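Local coordinates for protein pyridoxine 4-oxidase (Mesorhizobium loti, PDB 4HA6) that probably oxidises pyridoxine at its 4-hydroxymethyl group to the aldehyde pyridoxal, as an FAD-dependent oxidase of the GMC oxidoreductase family, at residues A[288-292]-A[481-487]; A[95-99]-A[328-332]. One frame throughout, in Å; residues are numbered along the deposited sequence.

Interaction 1: A[288-292]-A[481-487]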
loop_
_atom_site.group_PDB
_atom_site.type_symbol
_atom_site.label_atom_id
_atom_site.label_comp_id
_atom_site.label_asym_id
_atom_site.label_seq_id
_atom_site.Cartn_x
_atom_site.Cartn_y
_atom_site.Cartn_z
ATOM N N ASN A 288 7.380 -5.266 -13.145
ATOM C CA ASN A 288 7.931 -4.575 -11.959
ATOM C C ASN A 288 6.982 -4.667 -10.751
ATOM O O ASN A 288 7.099 -3.880 -9.801
ATOM C CB ASN A 288 8.279 -3.091 -12.293
ATOM C CG ASN A 288 8.997 -2.329 -11.142
ATOM O OD1 ASN A 288 8.512 -1.279 -10.642
ATOM N ND2 ASN A 288 10.155 -2.839 -10.739
ATOM N N LEU A 289 6.039 -5.615 -10.775
ATOM C CA LEU A 289 5.091 -5.755 -9.656
ATOM C C LEU A 289 5.810 -6.133 -8.366
ATOM O O LEU A 289 6.540 -7.135 -8.324
ATOM C CB LEU A 289 4.004 -6.798 -9.943
ATOM C CG LEU A 289 3.158 -7.212 -8.713
ATOM C CD1 LEU A 289 2.275 -6.069 -8.276
ATOM C CD2 LEU A 289 2.298 -8.475 -8.946
ATOM N N GLN A 290 5.591 -5.340 -7.316
ATOM C CA GLN A 290 6.174 -5.621 -5.996
ATOM C C GLN A 290 5.103 -5.674 -4.913
ATOM O O GLN A 290 4.049 -5.067 -5.052
ATOM C CB GLN A 290 7.186 -4.533 -5.629
ATOM C CG GLN A 290 8.383 -4.480 -6.560
ATOM C CD GLN A 290 9.059 -3.130 -6.521
ATOM O OE1 GLN A 290 9.655 -2.754 -5.506
ATOM N NE2 GLN A 290 8.926 -2.369 -7.609
ATOM N N ASP A 291 5.403 -6.359 -3.812
ATOM C CA ASP A 291 4.511 -6.393 -2.657
ATOM C C ASP A 291 5.354 -6.759 -1.438
ATOM O O ASP A 291 6.473 -7.272 -1.583
ATOM C CB ASP A 291 3.385 -7.408 -2.874
ATOM C CG ASP A 291 2.420 -7.510 -1.682
ATOM O OD1 ASP A 291 2.191 -6.490 -0.975
ATOM O OD2 ASP A 291 1.873 -8.624 -1.467
ATOM N N HIS A 292 4.848 -6.458 -0.243
ATOM C CA HIS A 292 5.529 -6.865 0.994
ATOM C C HIS A 292 4.891 -8.163 1.464
ATOM O O HIS A 292 3.700 -8.380 1.237
ATOM C CB HIS A 292 5.360 -5.815 2.100
ATOM C CG HIS A 292 6.316 -4.663 2.026
ATOM N ND1 HIS A 292 5.895 -3.350 2.066
ATOM C CD2 HIS A 292 7.668 -4.622 1.962
ATOM C CE1 HIS A 292 6.945 -2.548 2.007
ATOM N NE2 HIS A 292 8.033 -3.297 1.943
ATOM N N MET A 481 5.244 3.634 -8.491
ATOM C CA MET A 481 6.370 3.478 -7.564
ATOM C C MET A 481 7.485 2.647 -8.183
ATOM O O MET A 481 7.264 1.484 -8.531
ATOM C CB MET A 481 5.909 2.807 -6.259
ATOM C CG MET A 481 4.824 3.603 -5.528
ATOM S SD MET A 481 4.169 2.789 -4.039
ATOM C CE MET A 481 5.682 2.686 -3.036
ATOM N N PRO A 482 8.677 3.245 -8.346
ATOM C CA PRO A 482 9.824 2.481 -8.861
ATOM C C PRO A 482 10.134 1.312 -7.939
ATOM O O PRO A 482 10.421 0.211 -8.408
ATOM C CB PRO A 482 10.972 3.507 -8.841
ATOM C CG PRO A 482 10.250 4.854 -9.040
ATOM C CD PRO A 482 8.977 4.691 -8.233
ATOM N N ASN A 483 10.060 1.566 -6.637
ATOM C CA ASN A 483 10.269 0.531 -5.641
ATOM C C ASN A 483 9.460 0.811 -4.375
ATOM O O ASN A 483 9.155 1.958 -4.046
ATOM C CB ASN A 483 11.755 0.411 -5.284
ATOM C CG ASN A 483 12.364 1.747 -4.884
ATOM O OD1 ASN A 483 13.004 2.412 -5.694
ATOM N ND2 ASN A 483 12.145 2.156 -3.634
ATOM N N LEU A 484 9.122 -0.268 -3.686
ATOM C CA LEU A 484 8.535 -0.247 -2.361
ATOM C C LEU A 484 9.304 0.660 -1.402
ATOM O O LEU A 484 10.542 0.670 -1.412
ATOM C CB LEU A 484 8.617 -1.668 -1.823
ATOM C CG LEU A 484 7.426 -2.543 -1.426
ATOM C CD1 LEU A 484 6.073 -1.975 -1.823
ATOM C CD2 LEU A 484 7.622 -3.956 -1.964
ATOM N N THR A 485 8.578 1.412 -0.567
ATOM C CA THR A 485 9.180 2.017 0.626
ATOM C C THR A 485 9.435 0.898 1.612
ATOM O O THR A 485 8.991 -0.226 1.385
ATOM C CB THR A 485 8.250 3.038 1.264
ATOM O OG1 THR A 485 6.969 2.431 1.484
ATOM C CG2 THR A 485 8.082 4.226 0.318
ATOM N N ALA A 486 10.136 1.181 2.708
ATOM C CA ALA A 486 10.463 0.119 3.671
ATOM C C ALA A 486 9.231 -0.509 4.341
ATOM O O ALA A 486 9.236 -1.698 4.688
ATOM C CB ALA A 486 11.457 0.631 4.741
ATOM N N GLY A 487 8.187 0.292 4.544
ATOM C CA GLY A 487 7.015 -0.159 5.280
ATOM C C GLY A 487 5.755 0.144 4.481
ATOM O O GLY A 487 5.813 0.312 3.265
#
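With CG anti to its carbonyl carbon (chi1 -64°) and the chain extended beyond it, Q290 lays its amide against the backbone of P482, N483 and L484. NE2 gives one hydrogen bond across the contact to P482 O, 3.1 Å away and above that carbonyl's plane, and a second back to N288 O, both acceptors lying close to the amide plane of Q290. At the other end of the amide, Q290 OE1 accepts from L484 N at 3.1 Å in a nearly straight bond (164°). Three bonds therefore fix the rotation of the amide. In this FAD-dependent GMC oxidoreductase the grip joins the loop before strand 293-302 to the one between strand 473-475 and helix 490-506. Without the Q290 amide, as with an alanine here, L484 N, P482 O and N288 O would probably be left without these mates and a gap would open between the two loops. Further on, H292 receives L484 CG over one ring face, 3.6 Å from the ring centroid in a CH-pi contact displaced toward the rim. T485 O meets the same ring at its edge, 3.2 Å from H292 CE1. The imidazole nitrogens of H292 have outside partners: ND1 bonds to H446 ND1, NE2 to T363 O.

Interaction 2: A[95-99]-A[328-332]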
loop_
_atom_site.group_PDB
_atom_site.type_symbol
_atom_site.label_atom_id
_atom_site.label_comp_id
_atom_site.label_asym_id
_atom_site.label_seq_id
_atom_site.Cartn_x
_atom_site.Cartn_y
_atom_site.Cartn_z
ATOM N N GLY A 95 8.125 6.155 5.046
ATOM C CA GLY A 95 9.197 5.423 4.405
ATOM C C GLY A 95 10.500 6.028 4.898
ATOM O O GLY A 95 10.476 6.981 5.682
ATOM N N HIS A 96 11.627 5.475 4.451
ATOM C CA HIS A 96 12.951 5.950 4.847
ATOM C C HIS A 96 13.557 6.742 3.697
ATOM O O HIS A 96 13.353 6.382 2.538
ATOM C CB HIS A 96 13.836 4.745 5.170
ATOM C CG HIS A 96 15.214 5.108 5.626
ATOM N ND1 HIS A 96 16.272 5.254 4.754
ATOM C CD2 HIS A 96 15.708 5.355 6.864
ATOM C CE1 HIS A 96 17.361 5.564 5.435
ATOM N NE2 HIS A 96 17.043 5.642 6.716
ATOM N N PRO A 97 14.296 7.824 4.001
ATOM C CA PRO A 97 14.880 8.690 2.962
ATOM C C PRO A 97 15.591 7.933 1.837
ATOM O O PRO A 97 15.473 8.322 0.666
ATOM C CB PRO A 97 15.908 9.514 3.740
ATOM C CG PRO A 97 15.256 9.686 5.104
ATOM C CD PRO A 97 14.554 8.342 5.363
ATOM N N SER A 98 16.318 6.873 2.183
ATOM C CA SER A 98 17.012 6.071 1.180
ATOM C C SER A 98 16.043 5.390 0.200
ATOM O O SER A 98 16.410 5.141 -0.958
ATOM C CB SER A 98 17.911 5.037 1.846
ATOM O OG SER A 98 18.951 5.660 2.586
ATOM N N ASP A 99 14.821 5.091 0.657
ATOM C CA ASP A 99 13.798 4.503 -0.223
ATOM C C ASP A 99 13.566 5.434 -1.400
ATOM O O ASP A 99 13.393 5.001 -2.539
ATOM C CB ASP A 99 12.444 4.342 0.486
ATOM C CG ASP A 99 12.487 3.409 1.679
ATOM O OD1 ASP A 99 13.468 2.649 1.829
ATOM O OD2 ASP A 99 11.499 3.415 2.463
ATOM N N ALA A 328 22.094 1.504 12.542
ATOM C CA ALA A 328 21.132 2.491 12.065
ATOM C C ALA A 328 21.002 2.418 10.545
ATOM O O ALA A 328 21.636 1.572 9.891
ATOM C CB ALA A 328 21.569 3.887 12.497
ATOM N N GLY A 329 20.185 3.305 9.980
ATOM C CA GLY A 329 20.129 3.454 8.531
ATOM C C GLY A 329 18.853 2.929 7.907
ATOM O O GLY A 329 17.793 2.931 8.548
ATOM N N GLN A 330 18.949 2.473 6.659
ATOM C CA GLN A 330 17.776 1.982 5.939
ATOM C C GLN A 330 17.359 0.605 6.432
ATOM O O GLN A 330 18.203 -0.284 6.568
ATOM C CB GLN A 330 18.051 1.909 4.447
ATOM C CG GLN A 330 16.804 1.589 3.647
ATOM C CD GLN A 330 17.100 1.462 2.187
ATOM O OE1 GLN A 330 18.176 0.996 1.827
ATOM N NE2 GLN A 330 16.153 1.877 1.323
ATOM N N PRO A 331 16.060 0.426 6.730
ATOM C CA PRO A 331 15.634 -0.890 7.233
ATOM C C PRO A 331 15.914 -1.994 6.225
ATOM O O PRO A 331 15.934 -1.724 5.018
ATOM C CB PRO A 331 14.116 -0.736 7.400
ATOM C CG PRO A 331 13.881 0.751 7.588
ATOM C CD PRO A 331 14.985 1.440 6.794
ATOM N N GLU A 332 16.125 -3.215 6.717
ATOM C CA GLU A 332 16.219 -4.389 5.847
ATOM C C GLU A 332 15.155 -5.426 6.214
ATOM O O GLU A 332 14.676 -6.168 5.356
ATOM C CB GLU A 332 17.607 -5.033 5.938
ATOM C CG GLU A 332 18.742 -4.103 5.593
ATOM C CD GLU A 332 20.081 -4.801 5.667
ATOM O OE1 GLU A 332 20.427 -5.324 6.758
ATOM O OE2 GLU A 332 20.777 -4.832 4.627
#
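H96 spreads one face of its imidazole over the backbone of Q330, whose CA sits above the ring centre, 3.7 Å from the centroid and only 12° off the normal, a CH-pi contact. P97 CD covers the opposite face, nearer the rim. Beside Q330, P331 CD approaches obliquely, 3.9 Å from H96 CG. The ring itself is tied to the start of helix 97-107: H96 is the N-cap, its ND1 accepting from S98 N at 3.0 Å, although the donor lies well out of the ring plane. In return D99 OD2 takes the backbone N of H96 at 2.9 Å, from above the carboxylate plane, which makes H96 and D99 a capping box. Q330 reaches the same helix start with its chain extended, CG anti to the backbone N (chi1 -172°), passing S98 CB on the way. Q330 NE2 meets D99 OD1 nearly along the C-O axis at 2.8 Å, with OD1 close to the amide plane and the two planes 34° apart. The contact thus fastens the loop before strand 333-338 to the first turn of the helix. A486 and H364 are further donors to D99, so each carboxylate oxygen is shared by two donors; these four and the helix N-terminus would probably favour the anionic carboxylate.

D99 couples the two contacts: its OD2 accepts from A486 N at 2.6 Å, a probable hydrogen bond, while the backbone O of D99 probably receives N483 ND2 at 3.3 Å. Packing adds to this where A486 CB lies 3.7 Å from P331 CG. The loop 481-487 is thus held by 288-292 and by the start of helix 97-107, which in turn holds 328-332; the centres of interactions 1 and 2 are about 13 Å apart. Interaction 1 is the nearer to the active site: the side chain of H292 lies beside the pocket, about 7 Å from bound pyridoxamine, whereas the side chain of D99 is about 14 Å from this ligand.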